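Local structure of hypothetical protein yxiM (Bacillus subtilis, 2O14) at residues I112-D117 with N175-N180; N97-S102 with A141-T146; N162-V167 with T199-N204; Q210-F215 with L236-N241. The protein probably works as an esterase of the GDSL (SGNH) hydrolase family, with a galactose-binding-like domain joined to its catalytic domain, though its natural substrate is unknown. All blocks are in the same frame, centred on the assembly; numbering follows the deposited sequence.

Contact 1 (I112-D117 with N175-N180); sequences INMTGD and NYYPLN
Tyr177 lays its ring against the backbone of Met114, a selenomethionine, and carries most of the apolar contact. CA of Met114 sits over one ring face, 3.7 Å from the centroid of Tyr177, a CH-pi contact; Leu179 CD2, from the ring's own loop, covers the opposite face toward the rim. Further out, Met114 CG touches Tyr177 CZ at 3.5 Å. At the other end of the ring, CB of Tyr177 meets Thr115 OG1 at 3.6 Å. With CG anti to the carbonyl carbon (chi1 -65°), the ring extends along the strand toward Met114.

The polar links are made by water. One molecule gives protons to Ile112 O and to Tyr177 OH (2.6 Å to OH) and accepts from Asn175 ND2; the same hydroxyl is hydrogen-bonded to Asp121, and Asn175 OD1 to Asn204. A second joins Asn113 O to Asn175 O, 2.8 and 2.7 Å away. Thr115 OG1 has two more, one accepting from Tyr177 N and one donating to Tyr177 O.

This wet seam, with one aromatic ring set into it, lies between two domains: edge strand 108-115 of the galactose-binding-like part faces the loop after strand 164-169 of the hydrolase, near Ser171, the probable nucleophile.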
loop_
_atom_site.group_PDB
_atom_site.type_symbol
_atom_site.label_atom_id
_atom_site.label_comp_id
_atom_site.label_asym_id
_atom_site.label_seq_id
_atom_site.Cartn_x
_atom_site.Cartn_y
_atom_site.Cartn_z
ATOM N N ILE A 112 -1.341 -2.584 -3.030
ATOM C CA ILE A 112 -0.007 -2.929 -3.507
ATOM C C ILE A 112 0.601 -4.230 -2.994
ATOM O O ILE A 112 0.673 -4.474 -1.789
ATOM C CB ILE A 112 1.009 -1.789 -3.202
ATOM C CG1 ILE A 112 0.568 -0.481 -3.869
ATOM C CG2 ILE A 112 2.397 -2.193 -3.686
ATOM C CD1 ILE A 112 0.484 -0.544 -5.398
ATOM N N ASN A 113 1.048 -5.055 -3.936
ATOM C CA ASN A 113 1.720 -6.318 -3.648
ATOM C C ASN A 113 1.143 -7.259 -2.596
ATOM O O ASN A 113 1.801 -7.553 -1.596
ATOM C CB ASN A 113 3.192 -6.045 -3.300
ATOM C CG ASN A 113 3.983 -5.505 -4.482
ATOM O OD1 ASN A 113 4.964 -4.789 -4.303
ATOM N ND2 ASN A 113 3.568 -5.863 -5.697
HETATM N N MSE A 114 -0.073 -7.741 -2.822
HETATM C CA MSE A 114 -0.677 -8.709 -1.917
HETATM C C MSE A 114 0.050 -10.014 -2.273
HETATM O O MSE A 114 0.446 -10.204 -3.425
HETATM C CB MSE A 114 -2.177 -8.847 -2.205
HETATM C CG MSE A 114 -3.002 -7.597 -1.930
HETATM SE SE MSE A 114 -4.793 -7.754 -2.697
HETATM C CE MSE A 114 -4.230 -7.885 -4.543
ATOM N N THR A 115 0.240 -10.906 -1.306
ATOM C CA THR A 115 0.934 -12.164 -1.595
ATOM C C THR A 115 0.218 -13.377 -1.015
ATOM O O THR A 115 -0.601 -13.250 -0.104
ATOM C CB THR A 115 2.388 -12.153 -1.050
ATOM O OG1 THR A 115 2.366 -12.158 0.383
ATOM C CG2 THR A 115 3.144 -10.913 -1.538
ATOM N N GLY A 116 0.528 -14.554 -1.555
ATOM C CA GLY A 116 -0.088 -15.774 -1.065
ATOM C C GLY A 116 -1.440 -16.089 -1.680
ATOM O O GLY A 116 -2.240 -15.182 -1.944
ATOM N N ASP A 117 -1.690 -17.376 -1.912
ATOM C CA ASP A 117 -2.954 -17.829 -2.482
ATOM C C ASP A 117 -4.105 -17.357 -1.600
ATOM O O ASP A 117 -4.025 -17.439 -0.375
ATOM C CB ASP A 117 -3.007 -19.360 -2.546
ATOM C CG ASP A 117 -1.916 -19.955 -3.405
ATOM O OD1 ASP A 117 -1.227 -19.192 -4.114
ATOM O OD2 ASP A 117 -1.760 -21.196 -3.374
ATOM N N ASN A 175 3.293 -3.256 3.153
ATOM C CA ASN A 175 2.481 -4.310 3.740
ATOM C C ASN A 175 2.991 -5.692 3.351
ATOM O O ASN A 175 3.437 -5.909 2.223
ATOM C CB ASN A 175 1.027 -4.211 3.266
ATOM C CG ASN A 175 0.298 -3.019 3.838
ATOM O OD1 ASN A 175 0.536 -2.621 4.978
ATOM N ND2 ASN A 175 -0.626 -2.456 3.056
ATOM N N TYR A 176 2.925 -6.618 4.298
ATOM C CA TYR A 176 3.306 -8.001 4.049
ATOM C C TYR A 176 2.046 -8.810 4.369
ATOM O O TYR A 176 1.249 -8.407 5.218
ATOM C CB TYR A 176 4.475 -8.423 4.943
ATOM C CG TYR A 176 5.780 -7.769 4.556
ATOM C CD1 TYR A 176 6.066 -6.454 4.931
ATOM C CD2 TYR A 176 6.706 -8.443 3.767
ATOM C CE1 TYR A 176 7.248 -5.823 4.524
ATOM C CE2 TYR A 176 7.889 -7.823 3.352
ATOM C CZ TYR A 176 8.153 -6.516 3.733
ATOM O OH TYR A 176 9.311 -5.897 3.311
ATOM N N TYR A 177 1.843 -9.928 3.684
ATOM C CA TYR A 177 0.647 -10.728 3.923
ATOM C C TYR A 177 0.927 -12.110 4.503
ATOM O O TYR A 177 1.979 -12.700 4.253
ATOM C CB TYR A 177 -0.155 -10.855 2.623
ATOM C CG TYR A 177 -0.713 -9.533 2.139
ATOM C CD1 TYR A 177 0.124 -8.544 1.615
ATOM C CD2 TYR A 177 -2.070 -9.252 2.247
ATOM C CE1 TYR A 177 -0.387 -7.305 1.212
ATOM C CE2 TYR A 177 -2.590 -8.021 1.855
ATOM C CZ TYR A 177 -1.751 -7.055 1.341
ATOM O OH TYR A 177 -2.283 -5.844 0.971
ATOM N N PRO A 178 -0.016 -12.643 5.303
ATOM C CA PRO A 178 -1.297 -12.028 5.680
ATOM C C PRO A 178 -1.095 -10.776 6.535
ATOM O O PRO A 178 -0.202 -10.736 7.376
ATOM C CB PRO A 178 -1.998 -13.139 6.461
ATOM C CG PRO A 178 -1.447 -14.386 5.840
ATOM C CD PRO A 178 0.022 -14.054 5.724
ATOM N N LEU A 179 -1.932 -9.766 6.324
ATOM C CA LEU A 179 -1.839 -8.504 7.060
ATOM C C LEU A 179 -1.733 -8.598 8.580
ATOM O O LEU A 179 -1.034 -7.800 9.207
ATOM C CB LEU A 179 -3.033 -7.611 6.725
ATOM C CG LEU A 179 -3.073 -7.004 5.325
ATOM C CD1 LEU A 179 -4.365 -6.212 5.161
ATOM C CD2 LEU A 179 -1.858 -6.109 5.114
ATOM N N ASN A 180 -2.428 -9.560 9.177
ATOM C CA ASN A 180 -2.406 -9.696 10.631
ATOM C C ASN A 180 -1.679 -10.938 11.121
ATOM O O ASN A 180 -1.847 -11.347 12.267
ATOM C CB ASN A 180 -3.840 -9.699 11.164
ATOM C CG ASN A 180 -4.556 -8.381 10.921
ATOM O OD1 ASN A 180 -5.787 -8.323 10.907
ATOM N ND2 ASN A 180 -3.783 -7.312 10.738
HETATM O O HOH W 1 -0.731 -3.886 0.211
HETATM O O HOH W 2 3.571 -4.218 -0.166
HETATM O O HOH W 3 3.736 -7.891 0.447
HETATM O O HOH W 4 3.718 -10.181 1.751
HETATM O O HOH W 5 2.549 -14.480 1.762
#

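Contact 2 (N97-S102 with A141-T146); sequences NTARAS and AGTAFT. With SO4 (sulfate ion), chain C.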
loop_
_atom_site.group_PDB
_atom_site.type_symbol
_atom_site.label_atom_id
_atom_site.label_comp_id
_atom_site.label_asym_id
_atom_site.label_seq_id
_atom_site.Cartn_x
_atom_site.Cartn_y
_atom_site.Cartn_z
ATOM N N ASN A 97 -4.639 -18.192 -6.725
ATOM C CA ASN A 97 -3.264 -18.575 -6.407
ATOM C C ASN A 97 -2.399 -17.375 -6.757
ATOM O O ASN A 97 -2.425 -16.882 -7.886
ATOM C CB ASN A 97 -2.860 -19.815 -7.200
ATOM C CG ASN A 97 -3.622 -21.045 -6.756
ATOM O OD1 ASN A 97 -3.448 -22.131 -7.307
ATOM N ND2 ASN A 97 -4.475 -20.880 -5.743
ATOM N N THR A 98 -1.635 -16.910 -5.776
ATOM C CA THR A 98 -0.835 -15.708 -5.946
ATOM C C THR A 98 0.590 -15.742 -5.413
ATOM O O THR A 98 0.837 -16.233 -4.319
ATOM C CB THR A 98 -1.549 -14.522 -5.250
ATOM O OG1 THR A 98 -2.839 -14.329 -5.845
ATOM C CG2 THR A 98 -0.722 -13.239 -5.360
ATOM N N ALA A 99 1.522 -15.210 -6.199
ATOM C CA ALA A 99 2.913 -15.092 -5.771
ATOM C C ALA A 99 2.963 -13.657 -5.228
ATOM O O ALA A 99 3.194 -13.434 -4.046
ATOM C CB ALA A 99 3.861 -15.254 -6.955
ATOM N N ARG A 100 2.715 -12.687 -6.103
ATOM C CA ARG A 100 2.687 -11.282 -5.702
ATOM C C ARG A 100 1.953 -10.489 -6.772
ATOM O O ARG A 100 2.361 -10.480 -7.936
ATOM C CB ARG A 100 4.103 -10.721 -5.512
ATOM C CG ARG A 100 4.112 -9.250 -5.109
ATOM C CD ARG A 100 5.396 -8.856 -4.407
ATOM N NE ARG A 100 6.570 -9.003 -5.258
ATOM C CZ ARG A 100 6.825 -8.248 -6.323
ATOM N NH1 ARG A 100 5.985 -7.282 -6.679
ATOM N NH2 ARG A 100 7.927 -8.456 -7.032
ATOM N N ALA A 101 0.866 -9.834 -6.376
ATOM C CA ALA A 101 0.059 -9.061 -7.310
ATOM C C ALA A 101 -0.562 -7.834 -6.656
ATOM O O ALA A 101 -0.670 -7.756 -5.431
ATOM C CB ALA A 101 -1.043 -9.944 -7.884
ATOM N N SER A 102 -0.955 -6.874 -7.485
ATOM C CA SER A 102 -1.595 -5.651 -7.011
ATOM C C SER A 102 -2.990 -5.568 -7.612
ATOM O O SER A 102 -3.302 -6.262 -8.578
ATOM C CB SER A 102 -0.785 -4.419 -7.430
ATOM O OG SER A 102 0.449 -4.348 -6.724
ATOM N N ALA A 141 6.148 -9.575 -12.207
ATOM C CA ALA A 141 6.012 -9.932 -13.608
ATOM C C ALA A 141 6.322 -11.411 -13.804
ATOM O O ALA A 141 7.278 -11.935 -13.234
ATOM C CB ALA A 141 6.952 -9.081 -14.459
ATOM N N GLY A 142 5.500 -12.084 -14.602
ATOM C CA GLY A 142 5.717 -13.494 -14.864
ATOM C C GLY A 142 4.873 -14.428 -14.022
ATOM O O GLY A 142 4.849 -15.631 -14.275
ATOM N N THR A 143 4.188 -13.894 -13.016
ATOM C CA THR A 143 3.345 -14.727 -12.168
ATOM C C THR A 143 1.867 -14.559 -12.540
ATOM O O THR A 143 1.507 -13.651 -13.289
ATOM C CB THR A 143 3.567 -14.401 -10.671
ATOM O OG1 THR A 143 3.325 -13.012 -10.434
ATOM C CG2 THR A 143 5.001 -14.724 -10.276
ATOM N N ALA A 144 1.018 -15.444 -12.028
ATOM C CA ALA A 144 -0.407 -15.402 -12.330
ATOM C C ALA A 144 -1.169 -14.352 -11.528
ATOM O O ALA A 144 -1.083 -14.302 -10.298
ATOM C CB ALA A 144 -1.023 -16.776 -12.100
ATOM N N PHE A 145 -1.918 -13.510 -12.235
ATOM C CA PHE A 145 -2.722 -12.474 -11.590
ATOM C C PHE A 145 -4.147 -13.013 -11.601
ATOM O O PHE A 145 -4.843 -12.960 -12.613
ATOM C CB PHE A 145 -2.586 -11.168 -12.371
ATOM C CG PHE A 145 -1.160 -10.717 -12.511
ATOM C CD1 PHE A 145 -0.328 -10.669 -11.395
ATOM C CD2 PHE A 145 -0.630 -10.389 -13.756
ATOM C CE1 PHE A 145 1.013 -10.305 -11.513
ATOM C CE2 PHE A 145 0.713 -10.022 -13.887
ATOM C CZ PHE A 145 1.532 -9.983 -12.766
ATOM N N THR A 146 -4.555 -13.555 -10.460
ATOM C CA THR A 146 -5.856 -14.191 -10.317
ATOM C C THR A 146 -6.797 -13.556 -9.303
ATOM O O THR A 146 -6.360 -12.931 -8.334
ATOM C CB THR A 146 -5.666 -15.645 -9.901
ATOM O OG1 THR A 146 -5.026 -15.677 -8.621
ATOM C CG2 THR A 146 -4.791 -16.379 -10.903
HETATM S S SO4 C . 9.744 -11.169 -4.972
HETATM O O1 SO4 C . 8.295 -11.428 -5.082
HETATM O O2 SO4 C . 10.484 -12.041 -5.908
HETATM O O3 SO4 C . 10.173 -11.448 -3.585
HETATM O O4 SO4 C . 10.033 -9.761 -5.305
HETATM O O HOH W 6 -2.749 -13.007 -8.397
HETATM O O HOH W 7 1.162 -13.392 -8.756
#
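Thr143 packs its methyl against Ala99 and can be followed outward atom by atom. Its CB lies 3.8 Å from Ala99 CB, and its CG2 presses closer, 3.6 Å from the same methyl. OG1, set between backbone N and carbonyl carbon (chi1 57°), takes a proton from a water and bonds Lys140 O. That water also donates to Ala144 O and accepts from Arg100 N, so it ties the two backbones together. The Phe145 ring comes in edge first: Ala101 CB lies 3.7 Å from CD1, and Arg100 O is at the rim in the ring plane, while Thr143 O stands over the centre of one face. At the far end Thr146 OG1 donates to Asn97 O at 3.0 Å, from above the carbonyl plane.

Arg100 leads away from the loop and holds a sulfate, probably from the crystallisation liquor, at its guanidinium edge: NE bonds O1 and NH2 bonds O4, each at 3.0 Å, with Lys140 NZ as another donor. A leucine in its place would probably cost the sulfate both guanidinium bonds, with Lys140 NZ left to hold it.

Strand 100-105 runs between strands 131-138 and 108-115, while the loop leads into strand 146-156 of the other sheet, with Phe145 packed on Val136 and edge-to-face with Tyr72.

Contact 3 (N162-V167 with T199-N204); sequences NRTIYV and TFQVRN
The Phe200 ring takes Ile165 CD1 over one face, 3.8 Å from its centroid in a CH-pi contact, and also meets the ring of Phe367. Arg163, its chain extended from CG to NE, passes along the CE2 side, with Phe200 CZ over one face of its guanidinium and the two planes 55° apart. NE comes within 3.2 Å of Phe200 CE2 but gives its proton to Gly231 O. Tyr166 has the methyl of its near neighbour Thr164 above the centre of one face, while Arg203 runs alongside, its CD 3.4 Å from Tyr166 CE1.

Thr164 is wedged tightly. With OG1 anti to the carbonyl carbon (chi1 -49°), that hydroxyl donates to Asn162 O, and CG2 is left 3.0 Å from Gln201 O and 3.7 Å from Arg203 CG.

Between the two strands runs a regular parallel ladder, the short segments only 13° apart. Gln201 N donates to Arg163 O, Ile165 N to Gln201 O at 2.6 Å, Arg203 N to Ile165 O, and Val167 N to Arg203 O at 2.9 Å. Thr164, Tyr166, Gln201 and Arg203 share one face of the sheet, Ile165, Val167, Val202 and Asn204 the other.

The two strands, with helix 187-190 between them in the chain, belong to a beta-alpha-beta unit of the five-stranded parallel sheet, whose 2-1-3-4-5 strand order is that of the SGNH hydrolase fold.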
loop_
_atom_site.group_PDB
_atom_site.type_symbol
_atom_site.label_atom_id
_atom_site.label_comp_id
_atom_site.label_asym_id
_atom_site.label_seq_id
_atom_site.Cartn_x
_atom_site.Cartn_y
_atom_site.Cartn_z
ATOM N N ASN A 162 -13.131 9.076 2.497
ATOM C CA ASN A 162 -13.061 9.450 3.905
ATOM C C ASN A 162 -11.651 9.981 4.152
ATOM O O ASN A 162 -10.763 9.808 3.313
ATOM C CB ASN A 162 -13.309 8.239 4.810
ATOM C CG ASN A 162 -14.770 7.835 4.863
ATOM O OD1 ASN A 162 -15.646 8.668 5.090
ATOM N ND2 ASN A 162 -15.039 6.549 4.664
ATOM N N ARG A 163 -11.443 10.629 5.292
ATOM C CA ARG A 163 -10.126 11.159 5.621
ATOM C C ARG A 163 -9.146 9.987 5.591
ATOM O O ARG A 163 -9.416 8.930 6.165
ATOM C CB ARG A 163 -10.157 11.798 7.000
ATOM C CG ARG A 163 -9.033 12.772 7.240
ATOM C CD ARG A 163 -9.253 13.506 8.540
ATOM N NE ARG A 163 -8.214 14.494 8.786
ATOM C CZ ARG A 163 -8.169 15.260 9.868
ATOM N NH1 ARG A 163 -9.112 15.143 10.796
ATOM N NH2 ARG A 163 -7.181 16.129 10.028
ATOM N N THR A 164 -8.009 10.167 4.927
ATOM C CA THR A 164 -7.059 9.070 4.807
ATOM C C THR A 164 -5.592 9.446 4.919
ATOM O O THR A 164 -5.190 10.550 4.567
ATOM C CB THR A 164 -7.224 8.366 3.443
ATOM O OG1 THR A 164 -8.609 8.076 3.212
ATOM C CG2 THR A 164 -6.415 7.072 3.407
ATOM N N ILE A 165 -4.801 8.496 5.410
ATOM C CA ILE A 165 -3.359 8.660 5.519
ATOM C C ILE A 165 -2.798 7.803 4.383
ATOM O O ILE A 165 -2.912 6.575 4.425
ATOM C CB ILE A 165 -2.793 8.083 6.831
ATOM C CG1 ILE A 165 -3.426 8.771 8.041
ATOM C CG2 ILE A 165 -1.272 8.262 6.855
ATOM C CD1 ILE A 165 -3.077 10.223 8.153
ATOM N N TYR A 166 -2.215 8.434 3.368
ATOM C CA TYR A 166 -1.636 7.683 2.254
ATOM C C TYR A 166 -0.158 7.490 2.566
ATOM O O TYR A 166 0.577 8.465 2.751
ATOM C CB TYR A 166 -1.806 8.456 0.945
ATOM C CG TYR A 166 -3.246 8.584 0.513
ATOM C CD1 TYR A 166 -3.861 7.583 -0.237
ATOM C CD2 TYR A 166 -4.009 9.686 0.891
ATOM C CE1 TYR A 166 -5.202 7.678 -0.602
ATOM C CE2 TYR A 166 -5.350 9.789 0.535
ATOM C CZ TYR A 166 -5.940 8.783 -0.210
ATOM O OH TYR A 166 -7.266 8.884 -0.551
ATOM N N VAL A 167 0.279 6.237 2.627
ATOM C CA VAL A 167 1.670 5.948 2.952
ATOM C C VAL A 167 2.537 5.541 1.765
ATOM O O VAL A 167 2.171 4.664 0.978
ATOM C CB VAL A 167 1.771 4.830 4.017
ATOM C CG1 VAL A 167 3.208 4.701 4.505
ATOM C CG2 VAL A 167 0.840 5.128 5.180
ATOM N N THR A 199 -11.135 8.249 12.497
ATOM C CA THR A 199 -10.587 9.533 12.088
ATOM C C THR A 199 -9.854 9.421 10.754
ATOM O O THR A 199 -9.990 10.281 9.881
ATOM C CB THR A 199 -9.591 10.082 13.135
ATOM O OG1 THR A 199 -10.247 10.209 14.402
ATOM C CG2 THR A 199 -9.060 11.447 12.703
ATOM N N PHE A 200 -9.076 8.355 10.600
ATOM C CA PHE A 200 -8.317 8.152 9.375
ATOM C C PHE A 200 -8.400 6.752 8.804
ATOM O O PHE A 200 -8.545 5.770 9.528
ATOM C CB PHE A 200 -6.825 8.429 9.589
ATOM C CG PHE A 200 -6.499 9.842 9.939
ATOM C CD1 PHE A 200 -6.154 10.183 11.243
ATOM C CD2 PHE A 200 -6.476 10.826 8.958
ATOM C CE1 PHE A 200 -5.784 11.485 11.566
ATOM C CE2 PHE A 200 -6.108 12.135 9.270
ATOM C CZ PHE A 200 -5.759 12.463 10.576
ATOM N N GLN A 201 -8.299 6.683 7.485
ATOM C CA GLN A 201 -8.243 5.418 6.777
ATOM C C GLN A 201 -6.746 5.368 6.499
ATOM O O GLN A 201 -6.109 6.412 6.350
ATOM C CB GLN A 201 -8.994 5.480 5.441
ATOM C CG GLN A 201 -10.486 5.196 5.516
ATOM C CD GLN A 201 -10.784 3.864 6.175
ATOM O OE1 GLN A 201 -10.923 3.784 7.396
ATOM N NE2 GLN A 201 -10.869 2.805 5.371
ATOM N N VAL A 202 -6.173 4.178 6.446
ATOM C CA VAL A 202 -4.755 4.069 6.157
ATOM C C VAL A 202 -4.564 3.271 4.875
ATOM O O VAL A 202 -4.973 2.117 4.794
ATOM C CB VAL A 202 -3.991 3.359 7.302
ATOM C CG1 VAL A 202 -2.520 3.250 6.948
ATOM C CG2 VAL A 202 -4.162 4.126 8.604
ATOM N N ARG A 203 -3.967 3.892 3.865
ATOM C CA ARG A 203 -3.708 3.196 2.612
ATOM C C ARG A 203 -2.194 3.146 2.420
ATOM O O ARG A 203 -1.574 4.122 2.003
ATOM C CB ARG A 203 -4.382 3.916 1.437
ATOM C CG ARG A 203 -5.910 3.918 1.498
ATOM C CD ARG A 203 -6.505 4.690 0.322
ATOM N NE ARG A 203 -6.282 4.008 -0.950
ATOM C CZ ARG A 203 -7.128 3.145 -1.500
ATOM N NH1 ARG A 203 -8.270 2.855 -0.896
ATOM N NH2 ARG A 203 -6.821 2.557 -2.650
ATOM N N ASN A 204 -1.610 1.996 2.744
ATOM C CA ASN A 204 -0.171 1.788 2.642
ATOM C C ASN A 204 0.218 1.403 1.220
ATOM O O ASN A 204 0.153 0.229 0.843
ATOM C CB ASN A 204 0.257 0.687 3.614
ATOM C CG ASN A 204 1.756 0.588 3.755
ATOM O OD1 ASN A 204 2.496 1.257 3.045
ATOM N ND2 ASN A 204 2.213 -0.251 4.676
HETATM O O HOH W 8 -11.788 8.232 7.788
#

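Contact 4 (Q210-F215 with L236-N241); sequences QIARGF and LQLGIN
Leu238 plugs the start of helix 212-217 with its two methyls, the densely packed half of the contact. CD1 rests 3.7 Å from Ala212 CA and 4.0 Å from Phe215 CB, and CD2 lies 3.7 Å from Gln210 O; CG anti to the carbonyl carbon (chi1 -70°) points the side chain at the helix start. Phe215 and Ala212 are backed by helix 251-266. Next to Leu238, Ile211 CG2 packs on Asn241 CB at 3.6 Å. An alanine in place of Leu238 would probably open a gap between the loop after strand 233-237 and the helix start, leaving Ala212 and Phe215 without the methyl packed on them from this side.

The other half is polar and looser, between the partly exposed Gln210 and Asn241. Asn241 ND2 makes only a weak, bent bond to Gln210 O, 3.3 Å long with 128° at the hydrogen. A water probably donates to the same carbonyl and accepts from Gly239 N and, at 2.9 Å, from Asn241 N.

The Gly239-Asp242 turn matches the GxND block of SGNH hydrolases, whose asparagine in relatives helps form the oxyanion hole; consistently, the side chain of Asn241 is about 5 Å from that of Ser171, the probable nucleophile.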
loop_
_atom_site.group_PDB
_atom_site.type_symbol
_atom_site.label_atom_id
_atom_site.label_comp_id
_atom_site.label_asym_id
_atom_site.label_seq_id
_atom_site.Cartn_x
_atom_site.Cartn_y
_atom_site.Cartn_z
ATOM N N GLN A 210 11.557 -0.013 -3.362
ATOM C CA GLN A 210 11.257 1.217 -4.090
ATOM C C GLN A 210 12.132 2.413 -3.717
ATOM O O GLN A 210 12.619 2.531 -2.587
ATOM C CB GLN A 210 9.782 1.592 -3.912
ATOM C CG GLN A 210 9.311 2.693 -4.864
ATOM C CD GLN A 210 9.496 2.315 -6.322
ATOM O OE1 GLN A 210 8.542 1.934 -7.016
ATOM N NE2 GLN A 210 10.733 2.392 -6.791
ATOM N N ILE A 211 12.328 3.287 -4.698
ATOM C CA ILE A 211 13.114 4.508 -4.548
ATOM C C ILE A 211 12.178 5.661 -4.917
ATOM O O ILE A 211 11.064 5.428 -5.385
ATOM C CB ILE A 211 14.328 4.508 -5.512
ATOM C CG1 ILE A 211 13.844 4.329 -6.953
ATOM C CG2 ILE A 211 15.301 3.374 -5.148
ATOM C CD1 ILE A 211 14.959 4.397 -7.992
ATOM N N ALA A 212 12.627 6.896 -4.720
ATOM C CA ALA A 212 11.808 8.065 -5.032
ATOM C C ALA A 212 11.391 8.152 -6.503
ATOM O O ALA A 212 10.222 8.397 -6.811
ATOM C CB ALA A 212 12.552 9.346 -4.634
ATOM N N ARG A 213 12.348 7.968 -7.409
ATOM C CA ARG A 213 12.062 8.055 -8.840
ATOM C C ARG A 213 10.953 7.080 -9.230
ATOM O O ARG A 213 9.995 7.461 -9.900
ATOM C CB ARG A 213 13.323 7.754 -9.656
ATOM C CG ARG A 213 13.212 8.091 -11.136
ATOM C CD ARG A 213 14.319 7.418 -11.920
ATOM N NE ARG A 213 15.657 7.863 -11.532
ATOM C CZ ARG A 213 16.675 7.039 -11.293
ATOM N NH1 ARG A 213 17.866 7.523 -10.963
ATOM N NH2 ARG A 213 16.498 5.725 -11.356
ATOM N N GLY A 214 11.093 5.828 -8.803
ATOM C CA GLY A 214 10.100 4.814 -9.115
ATOM C C GLY A 214 8.728 5.095 -8.521
ATOM O O GLY A 214 7.712 4.947 -9.192
ATOM N N PHE A 215 8.691 5.496 -7.257
ATOM C CA PHE A 215 7.428 5.791 -6.605
ATOM C C PHE A 215 6.716 6.889 -7.386
ATOM O O PHE A 215 5.503 6.846 -7.580
ATOM C CB PHE A 215 7.675 6.241 -5.158
ATOM C CG PHE A 215 6.440 6.237 -4.305
ATOM C CD1 PHE A 215 5.542 7.297 -4.344
ATOM C CD2 PHE A 215 6.146 5.138 -3.496
ATOM C CE1 PHE A 215 4.361 7.262 -3.591
ATOM C CE2 PHE A 215 4.975 5.093 -2.745
ATOM C CZ PHE A 215 4.079 6.155 -2.792
ATOM N N LEU A 236 5.354 9.873 3.803
ATOM C CA LEU A 236 6.389 9.348 2.920
ATOM C C LEU A 236 7.747 9.084 3.585
ATOM O O LEU A 236 8.297 9.945 4.275
ATOM C CB LEU A 236 6.542 10.333 1.745
ATOM C CG LEU A 236 7.379 10.081 0.482
ATOM C CD1 LEU A 236 8.833 10.308 0.786
ATOM C CD2 LEU A 236 7.143 8.679 -0.042
ATOM N N GLN A 237 8.271 7.877 3.387
ATOM C CA GLN A 237 9.580 7.509 3.923
ATOM C C GLN A 237 10.359 6.687 2.902
ATOM O O GLN A 237 10.096 5.495 2.712
ATOM C CB GLN A 237 9.471 6.702 5.220
ATOM C CG GLN A 237 10.852 6.277 5.751
ATOM C CD GLN A 237 10.796 5.447 7.019
ATOM O OE1 GLN A 237 10.336 5.917 8.059
ATOM N NE2 GLN A 237 11.272 4.206 6.939
ATOM N N LEU A 238 11.309 7.341 2.244
ATOM C CA LEU A 238 12.156 6.693 1.252
ATOM C C LEU A 238 13.578 7.173 1.496
ATOM O O LEU A 238 13.799 8.101 2.277
ATOM C CB LEU A 238 11.706 7.064 -0.168
ATOM C CG LEU A 238 10.364 6.491 -0.639
ATOM C CD1 LEU A 238 9.932 7.173 -1.928
ATOM C CD2 LEU A 238 10.489 4.986 -0.847
ATOM N N GLY A 239 14.543 6.541 0.839
ATOM C CA GLY A 239 15.928 6.936 1.017
ATOM C C GLY A 239 16.850 5.745 1.198
ATOM O O GLY A 239 18.051 5.828 0.918
ATOM N N ILE A 240 16.296 4.628 1.658
ATOM C CA ILE A 240 17.092 3.433 1.879
ATOM C C ILE A 240 17.645 2.875 0.569
ATOM O O ILE A 240 18.861 2.829 0.366
ATOM C CB ILE A 240 16.266 2.344 2.604
ATOM C CG1 ILE A 240 15.842 2.853 3.984
ATOM C CG2 ILE A 240 17.086 1.065 2.751
ATOM C CD1 ILE A 240 14.989 1.866 4.764
ATOM N N ASN A 241 16.749 2.468 -0.324
ATOM C CA ASN A 241 17.142 1.901 -1.612
ATOM C C ASN A 241 17.742 2.954 -2.534
ATOM O O ASN A 241 18.525 2.642 -3.436
ATOM C CB ASN A 241 15.921 1.254 -2.275
ATOM C CG ASN A 241 15.350 0.116 -1.441
ATOM O OD1 ASN A 241 15.854 -1.008 -1.474
ATOM N ND2 ASN A 241 14.310 0.411 -0.672
HETATM O O HOH W 9 14.036 3.452 0.016
#

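Contact 4 is the most buried; contacts 1 to 3 are only partly so. Contacts 3 and 4 belong to one parallel sheet, through neighbouring strands 164-169 and 233-237, yet contact 3 is a backbone ladder while contact 4 packs a strand end on a helix start. Contacts 1 and 2 share the antiparallel sheet of the other domain: adjacent strands 108-115 and 100-105 are joined by Met114 N to Ala101 O, and both contacts are bridged by several waters, against one each in contacts 3 and 4; contact 2 adds a sulfate. Contact 1 spans the domains and meets contact 3 through Asn175 and Asn204; contacts 2 and 3 lie on opposite sides of the chain's centre.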